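Local coordinates for 5' nucleotidase family protein (Staphylococcus aureus subsp. aureus, PDB 4Q7F) that belongs to the 5'-nucleotidase family, joins a calcineurin-like phosphoesterase domain to a family-specific C-terminal domain, and binds a manganese and a magnesium ion, at residues 335-340 with 364-369; 135-140 with 177-182; 46-51 with 98-103. All blocks are in the same frame, centred on the assembly; numbering follows the deposited sequence. Where two conformers were deposited one is given.

Interaction 1 (335-340 with 364-369); sequences EARVAP and LFDSAS
The flat guanidinium of Arg337 has Leu364 CD2 over one face, lying 3.9 Å off the plane and displaced from the centre of the group, while Leu364 O and two waters sit in plane at its edge. This contact joins the short, weakly bonded helical turn 335-338 of the 5'-nucleotidase C-terminal domain to the loop after strand 359-363, just where that loop enters a type I beta turn from Phe365 to Ala368. Arg337 NH2 donates to Leu364 O at 2.7 Å with an N-H...O angle of 155°. The donor lies above the carbonyl plane, about 40° out of it, although the oxygen is almost coplanar with the guanidinium. Leu364 holds its CG anti to the backbone N (chi1 -180°), which carries CD2 over the guanidinium and to within 4.0 Å of Ala336 CB. The side chains of Arg337 and Leu364 cross at about a right angle, one residue supplying both an acceptor and an apolar cover. Phe365, next in the chain, belongs to the ligand pocket. Two waters complete the grip: one accepts from Arg337 NH1 and donates to Asp366 OD1 at 3.2 Å, and the other accepts from Arg337 NE at 3.0 Å and from Leu364 N.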
# COMPACT_ATOMS: atom_id res chain seq x y z
N GLU A 335 13.18 14.03 -12.44
CA GLU A 335 14.55 14.18 -12.91
C GLU A 335 15.41 12.99 -12.50
O GLU A 335 16.32 12.59 -13.23
CB GLU A 335 15.17 15.48 -12.38
CG GLU A 335 14.57 16.73 -13.02
CD GLU A 335 15.25 18.01 -12.58
OE1 GLU A 335 15.76 18.06 -11.44
OE2 GLU A 335 15.27 18.97 -13.38
N ALA A 336 15.09 12.40 -11.35
CA ALA A 336 15.81 11.28 -10.82
C ALA A 336 15.24 9.96 -11.35
O ALA A 336 15.62 8.90 -10.88
CB ALA A 336 15.79 11.32 -9.30
N ARG A 337 14.31 10.04 -12.30
CA ARG A 337 13.76 8.85 -12.96
C ARG A 337 14.16 8.82 -14.45
O ARG A 337 14.43 7.74 -14.99
CB ARG A 337 12.24 8.74 -12.78
CG ARG A 337 11.84 8.41 -11.34
CD ARG A 337 10.37 8.04 -11.24
NE ARG A 337 9.98 7.74 -9.86
CZ ARG A 337 9.31 8.55 -9.04
NH1 ARG A 337 8.87 9.75 -9.42
NH2 ARG A 337 9.04 8.13 -7.82
N VAL A 338 14.18 9.98 -15.12
CA VAL A 338 14.60 10.07 -16.55
C VAL A 338 16.08 9.94 -16.78
O VAL A 338 16.52 9.76 -17.93
CB VAL A 338 14.26 11.41 -17.26
CG1 VAL A 338 13.05 11.30 -18.17
CG2 VAL A 338 14.25 12.59 -16.30
N ALA A 339 16.87 10.09 -15.73
CA ALA A 339 18.31 10.02 -15.89
C ALA A 339 18.95 9.66 -14.56
O ALA A 339 18.28 9.74 -13.50
CB ALA A 339 18.86 11.37 -16.39
N PRO A 340 20.21 9.24 -14.61
CA PRO A 340 20.90 8.89 -13.38
C PRO A 340 20.94 10.05 -12.41
O PRO A 340 20.99 11.22 -12.83
CB PRO A 340 22.33 8.58 -13.85
CG PRO A 340 22.21 8.21 -15.29
CD PRO A 340 21.03 8.96 -15.82
N LEU A 364 12.17 4.39 -7.11
CA LEU A 364 12.32 5.61 -6.32
C LEU A 364 10.93 5.78 -5.68
O LEU A 364 9.93 6.04 -6.37
CB LEU A 364 12.65 6.82 -7.19
CG LEU A 364 12.83 8.12 -6.39
CD1 LEU A 364 14.07 8.05 -5.52
CD2 LEU A 364 12.90 9.29 -7.35
N PHE A 365 10.86 5.59 -4.37
CA PHE A 365 9.57 5.69 -3.67
C PHE A 365 9.04 7.15 -3.54
O PHE A 365 9.80 8.11 -3.59
CB PHE A 365 9.62 4.91 -2.35
CG PHE A 365 9.94 3.44 -2.54
CD1 PHE A 365 9.02 2.59 -3.15
CD2 PHE A 365 11.16 2.91 -2.13
CE1 PHE A 365 9.31 1.24 -3.33
CE2 PHE A 365 11.46 1.56 -2.32
CZ PHE A 365 10.53 0.72 -2.92
N ASP A 366 7.74 7.29 -3.39
CA ASP A 366 7.11 8.63 -3.36
C ASP A 366 7.66 9.59 -2.33
O ASP A 366 7.75 10.78 -2.59
CB ASP A 366 5.60 8.49 -3.27
CG ASP A 366 5.00 7.97 -4.57
OD1 ASP A 366 5.36 8.52 -5.64
OD2 ASP A 366 4.20 7.03 -4.53
N SER A 367 8.07 9.07 -1.19
CA SER A 367 8.65 9.90 -0.12
C SER A 367 10.20 10.04 -0.22
O SER A 367 10.84 10.63 0.67
CB SER A 367 8.27 9.28 1.21
OG SER A 367 8.66 7.90 1.23
N ALA A 368 10.78 9.52 -1.30
CA ALA A 368 12.22 9.52 -1.47
C ALA A 368 12.78 10.84 -1.94
O ALA A 368 12.83 11.10 -3.14
CB ALA A 368 12.65 8.41 -2.44
N SER A 369 13.23 11.66 -1.00
CA SER A 369 13.84 12.95 -1.32
C SER A 369 15.39 12.88 -1.29
O SER A 369 16.06 13.91 -1.34
CB SER A 369 13.32 14.01 -0.36
OG SER A 369 13.49 13.59 0.98
O HOH W 1 10.51 4.89 -9.10
O HOH W 2 7.11 10.75 -7.10

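Interaction 2 (135-140 with 177-182); sequences IYENDS and QSLTFH
Tyr136 and His182 cross at about a right angle as an offset edge-to-face pair. The edge of His182 is directed at the face of Tyr136, with the planes at 75° and the centroids 5.1 Å apart, and the closest atoms are Tyr136 CD1 and His182 CD2 at 3.6 Å. On the other side of the sheet, Ile135 leans obliquely on Phe181, its CG1 3.8 Å from CD2 of that ring, with CD1 of the same branch also against the ring. Glu137 and Leu179 form the next cross-strand pair on this side. With Glu137 CG anti to the backbone N (chi1 -179°) and the chain extended, its CB and CG lie against Leu179 CD2 while the carboxylate reaches on to a salt bridge with Lys120. The Ile135-Phe181 and Glu137-Leu179 pairs follow from the antiparallel register of strands 135-137 and 179-181, set by the hydrogen-bonded pair Tyr136 and Thr180, whose N and O atoms make two reciprocal bonds of 2.8 Å; His182 reaches Tyr136 from just past the strand end. Asn138 N adds a weak bond to Ser178 O at 3.3 Å. Strand 135-137 is the middle of a three-stranded sheet, turning through a type II' turn from Glu137 to Ser140 into strand 140-141. The chemistry is therefore divided: backbone amides and carbonyls fix the register, apolar contacts lie on the Ile135 face and the ring pair on the other, and Glu137 sends its charge to Lys120.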
# COMPACT_ATOMS: atom_id res chain seq x y z
N ILE A 135 -9.86 -15.44 3.03
CA ILE A 135 -8.47 -15.84 3.25
C ILE A 135 -8.53 -16.98 4.24
O ILE A 135 -8.98 -16.81 5.39
CB ILE A 135 -7.59 -14.71 3.82
CG1 ILE A 135 -7.45 -13.59 2.81
CG2 ILE A 135 -6.21 -15.26 4.18
CD1 ILE A 135 -6.55 -12.45 3.24
N TYR A 136 -8.11 -18.15 3.79
CA TYR A 136 -8.13 -19.34 4.62
C TYR A 136 -6.76 -19.73 5.13
O TYR A 136 -5.73 -19.57 4.42
CB TYR A 136 -8.72 -20.52 3.84
CG TYR A 136 -10.23 -20.58 3.79
CD1 TYR A 136 -10.98 -19.56 3.23
CD2 TYR A 136 -10.90 -21.71 4.25
CE1 TYR A 136 -12.37 -19.63 3.17
CE2 TYR A 136 -12.28 -21.80 4.18
CZ TYR A 136 -13.01 -20.77 3.64
OH TYR A 136 -14.39 -20.88 3.59
N GLU A 137 -6.74 -20.22 6.35
CA GLU A 137 -5.54 -20.77 6.95
C GLU A 137 -5.89 -22.25 7.14
O GLU A 137 -6.76 -22.59 7.95
CB GLU A 137 -5.23 -20.10 8.27
CG GLU A 137 -3.97 -20.63 8.91
CD GLU A 137 -3.77 -20.10 10.32
OE1 GLU A 137 -4.75 -19.85 11.03
OE2 GLU A 137 -2.61 -19.99 10.72
N ASN A 138 -5.22 -23.11 6.39
CA ASN A 138 -5.52 -24.53 6.40
C ASN A 138 -6.96 -24.71 5.89
O ASN A 138 -7.29 -24.23 4.80
CB ASN A 138 -5.22 -25.18 7.76
CG ASN A 138 -3.73 -25.15 8.11
OD1 ASN A 138 -2.87 -25.12 7.23
ND2 ASN A 138 -3.44 -25.17 9.40
N ASP A 139 -7.83 -25.33 6.68
CA ASP A 139 -9.19 -25.59 6.22
C ASP A 139 -10.28 -24.73 6.87
O ASP A 139 -11.42 -25.16 7.01
CB ASP A 139 -9.49 -27.10 6.36
CG ASP A 139 -8.52 -27.96 5.55
OD1 ASP A 139 -7.96 -27.47 4.55
OD2 ASP A 139 -8.34 -29.14 5.90
N SER A 140 -9.93 -23.50 7.24
CA SER A 140 -10.91 -22.56 7.79
C SER A 140 -10.38 -21.13 7.59
O SER A 140 -9.24 -20.95 7.15
CB SER A 140 -11.19 -22.84 9.27
OG SER A 140 -10.06 -22.54 10.07
N GLN A 177 2.76 -18.71 3.70
CA GLN A 177 2.90 -20.12 3.27
C GLN A 177 1.75 -21.09 3.59
O GLN A 177 1.52 -22.04 2.83
CB GLN A 177 4.28 -20.69 3.72
CG GLN A 177 4.56 -20.67 5.22
CD GLN A 177 3.81 -21.74 6.00
OE1 GLN A 177 3.51 -22.81 5.48
NE2 GLN A 177 3.54 -21.47 7.27
N SER A 178 1.03 -20.86 4.68
CA SER A 178 -0.08 -21.73 5.09
C SER A 178 -1.45 -21.19 4.67
O SER A 178 -2.48 -21.77 5.01
CB SER A 178 -0.06 -21.86 6.61
OG SER A 178 -0.21 -20.59 7.23
N LEU A 179 -1.46 -20.10 3.91
CA LEU A 179 -2.70 -19.44 3.57
C LEU A 179 -3.16 -19.69 2.15
O LEU A 179 -2.36 -19.92 1.25
CB LEU A 179 -2.55 -17.91 3.75
CG LEU A 179 -1.98 -17.42 5.10
CD1 LEU A 179 -1.98 -15.90 5.14
CD2 LEU A 179 -2.76 -17.98 6.27
N THR A 180 -4.47 -19.58 1.97
CA THR A 180 -5.12 -19.71 0.69
C THR A 180 -5.98 -18.46 0.48
O THR A 180 -6.80 -18.12 1.35
CB THR A 180 -6.01 -20.96 0.67
OG1 THR A 180 -5.20 -22.09 1.01
CG2 THR A 180 -6.64 -21.16 -0.70
N PHE A 181 -5.79 -17.79 -0.66
CA PHE A 181 -6.51 -16.56 -0.99
C PHE A 181 -7.55 -16.80 -2.07
O PHE A 181 -7.21 -17.09 -3.21
CB PHE A 181 -5.53 -15.49 -1.46
CG PHE A 181 -4.42 -15.25 -0.50
CD1 PHE A 181 -3.30 -16.08 -0.50
CD2 PHE A 181 -4.51 -14.25 0.44
CE1 PHE A 181 -2.28 -15.89 0.42
CE2 PHE A 181 -3.49 -14.05 1.36
CZ PHE A 181 -2.38 -14.87 1.35
N HIS A 182 -8.82 -16.64 -1.73
CA HIS A 182 -9.87 -16.87 -2.71
C HIS A 182 -10.40 -15.56 -3.31
O HIS A 182 -10.38 -14.51 -2.67
CB HIS A 182 -11.03 -17.64 -2.07
CG HIS A 182 -10.62 -18.97 -1.50
ND1 HIS A 182 -10.66 -20.13 -2.23
CD2 HIS A 182 -10.19 -19.31 -0.27
CE1 HIS A 182 -10.24 -21.14 -1.48
NE2 HIS A 182 -9.96 -20.67 -0.28

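Interaction 3 (46-51 with 98-103); sequences MGLLLA and NRMAFD
The carbonyl O of Met100, whose selenium touches Leu48, accepts a hydrogen bond from Lys67 NZ, and the same lysine makes a cation-pi contact with Phe102. This ties the chain following helix 91-99 to strand 65-69 of the calcineurin-like phosphoesterase fold, while the Met100 side chain packs on the first turn of helix 48-59. That turn starts from Gly47 at the N-cap, its O accepting from Ala51 N at 2.9 Å. The contact itself is apolar. Met100, present as selenomethionine, keeps CG anti to its carbonyl carbon (chi1 -67°), and the extended chain beyond CG carries its end across to both leucines. The selenium meets the branch of Leu48, 3.5 Å from CD2 and 3.6 Å from CG, the two side chains crossing at a slant. The terminal CE goes on to Leu49 CD2 at 3.8 Å, and here the crossing is nearly at right angles. Leu49 CD2 also comes to the edge of the Arg99 guanidinium, whose NH1 is in a salt bridge with Asp306. Toward Leu48 and Met100, Phe102 turns its ring edge: Met100 SE lies in the ring plane, and Leu48 CD1 approaches the same plane, 4.3 Å from Phe102 CZ.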
# COMPACT_ATOMS: atom_id res chain seq x y z
N MSE A 46 -4.89 15.35 9.38
CA MSE A 46 -4.81 13.96 8.94
C MSE A 46 -4.54 13.09 10.10
O MSE A 46 -4.27 13.57 11.21
CB MSE A 46 -3.56 13.80 8.01
CG MSE A 46 -2.20 13.94 8.78
SE MSE A 46 -0.75 13.72 7.48
CE MSE A 46 -0.78 11.75 7.47
N GLY A 47 -4.61 11.80 9.89
CA GLY A 47 -4.31 10.86 10.95
C GLY A 47 -5.55 10.42 11.68
O GLY A 47 -6.56 11.08 11.65
N LEU A 48 -5.44 9.27 12.36
CA LEU A 48 -6.56 8.63 13.01
C LEU A 48 -7.09 9.40 14.23
O LEU A 48 -8.29 9.42 14.49
CB LEU A 48 -6.15 7.21 13.41
CG LEU A 48 -7.28 6.33 13.94
CD1 LEU A 48 -8.26 6.04 12.83
CD2 LEU A 48 -6.76 5.04 14.56
N LEU A 49 -6.20 10.03 14.98
CA LEU A 49 -6.67 10.80 16.13
C LEU A 49 -7.70 11.84 15.67
O LEU A 49 -8.81 11.90 16.17
CB LEU A 49 -5.51 11.47 16.84
CG LEU A 49 -4.67 10.52 17.67
CD1 LEU A 49 -3.48 11.28 18.22
CD2 LEU A 49 -5.49 9.90 18.80
N LEU A 50 -7.34 12.62 14.66
CA LEU A 50 -8.19 13.68 14.17
C LEU A 50 -9.38 13.13 13.39
O LEU A 50 -10.50 13.60 13.57
CB LEU A 50 -7.37 14.67 13.35
CG LEU A 50 -8.01 15.95 12.92
CD1 LEU A 50 -8.49 16.73 14.14
CD2 LEU A 50 -6.99 16.75 12.13
N ALA A 51 -9.15 12.11 12.56
CA ALA A 51 -10.26 11.52 11.82
C ALA A 51 -11.30 10.97 12.79
O ALA A 51 -12.49 11.13 12.59
CB ALA A 51 -9.78 10.44 10.90
N ASN A 98 -8.17 0.51 20.20
CA ASN A 98 -8.97 0.04 21.27
C ASN A 98 -9.70 1.14 22.04
O ASN A 98 -10.86 0.93 22.41
CB ASN A 98 -8.17 -0.86 22.24
CG ASN A 98 -8.03 -2.29 21.72
OD1 ASN A 98 -8.61 -2.65 20.71
ND2 ASN A 98 -7.28 -3.10 22.43
N ARG A 99 -9.05 2.29 22.28
CA ARG A 99 -9.71 3.41 22.98
C ARG A 99 -10.88 3.95 22.20
O ARG A 99 -11.86 4.40 22.77
CB ARG A 99 -8.82 4.64 23.12
CG ARG A 99 -7.47 4.48 23.73
CD ARG A 99 -7.02 5.85 24.18
NE ARG A 99 -5.58 5.97 24.14
CZ ARG A 99 -4.93 6.79 23.33
NH1 ARG A 99 -3.61 6.81 23.35
NH2 ARG A 99 -5.60 7.61 22.53
N MSE A 100 -10.78 3.88 20.88
CA MSE A 100 -11.80 4.49 20.01
C MSE A 100 -13.10 3.74 19.87
O MSE A 100 -14.03 4.22 19.22
CB MSE A 100 -11.13 4.65 18.64
CG MSE A 100 -10.02 5.69 18.77
SE MSE A 100 -9.14 5.86 17.04
CE MSE A 100 -7.75 7.08 17.71
N ALA A 101 -13.16 2.54 20.41
CA ALA A 101 -14.38 1.73 20.35
C ALA A 101 -14.96 1.51 18.95
O ALA A 101 -16.10 1.88 18.68
CB ALA A 101 -15.43 2.27 21.30
N PHE A 102 -14.15 0.89 18.07
CA PHE A 102 -14.62 0.49 16.76
C PHE A 102 -15.51 -0.74 16.91
O PHE A 102 -15.51 -1.40 17.96
CB PHE A 102 -13.45 0.12 15.84
CG PHE A 102 -12.79 1.28 15.20
CD1 PHE A 102 -11.94 2.10 15.94
CD2 PHE A 102 -12.94 1.52 13.83
CE1 PHE A 102 -11.31 3.18 15.33
CE2 PHE A 102 -12.31 2.57 13.23
CZ PHE A 102 -11.48 3.40 13.97
N ASP A 103 -16.24 -1.06 15.86
CA ASP A 103 -17.16 -2.17 15.86
C ASP A 103 -16.59 -3.34 15.13
O ASP A 103 -16.74 -4.49 15.55
CB ASP A 103 -18.50 -1.70 15.30
CG ASP A 103 -19.16 -0.66 16.20
OD1 ASP A 103 -19.53 -1.02 17.35
OD2 ASP A 103 -19.29 0.51 15.77

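Overall arrangement
Interactions 3 and 2 both belong to the calcineurin-like phosphoesterase range and follow one another along the chain, their centres about 30 Å apart. Interaction 1 lies in the C-terminal domain range, its centre about 37 Å from that of interaction 2, on the opposite side of the chain's centre. None of the three touches another; the closest two, interactions 1 and 3, are about 11 Å apart between nearest atoms. Interaction 1 reaches the pocket, with the Phe365 side chain about 4 Å from the bound (2R,3S,5R)-5-(6-amino-9H-purin-9-yl)-tetrahydro-2-(hydroxymethyl)furan-3-ol. None reaches the metals: the Asp366 side chain is about 11 Å from manganese, that of Ile135 about 11 Å from magnesium, and that of Leu48 about 14 Å from manganese.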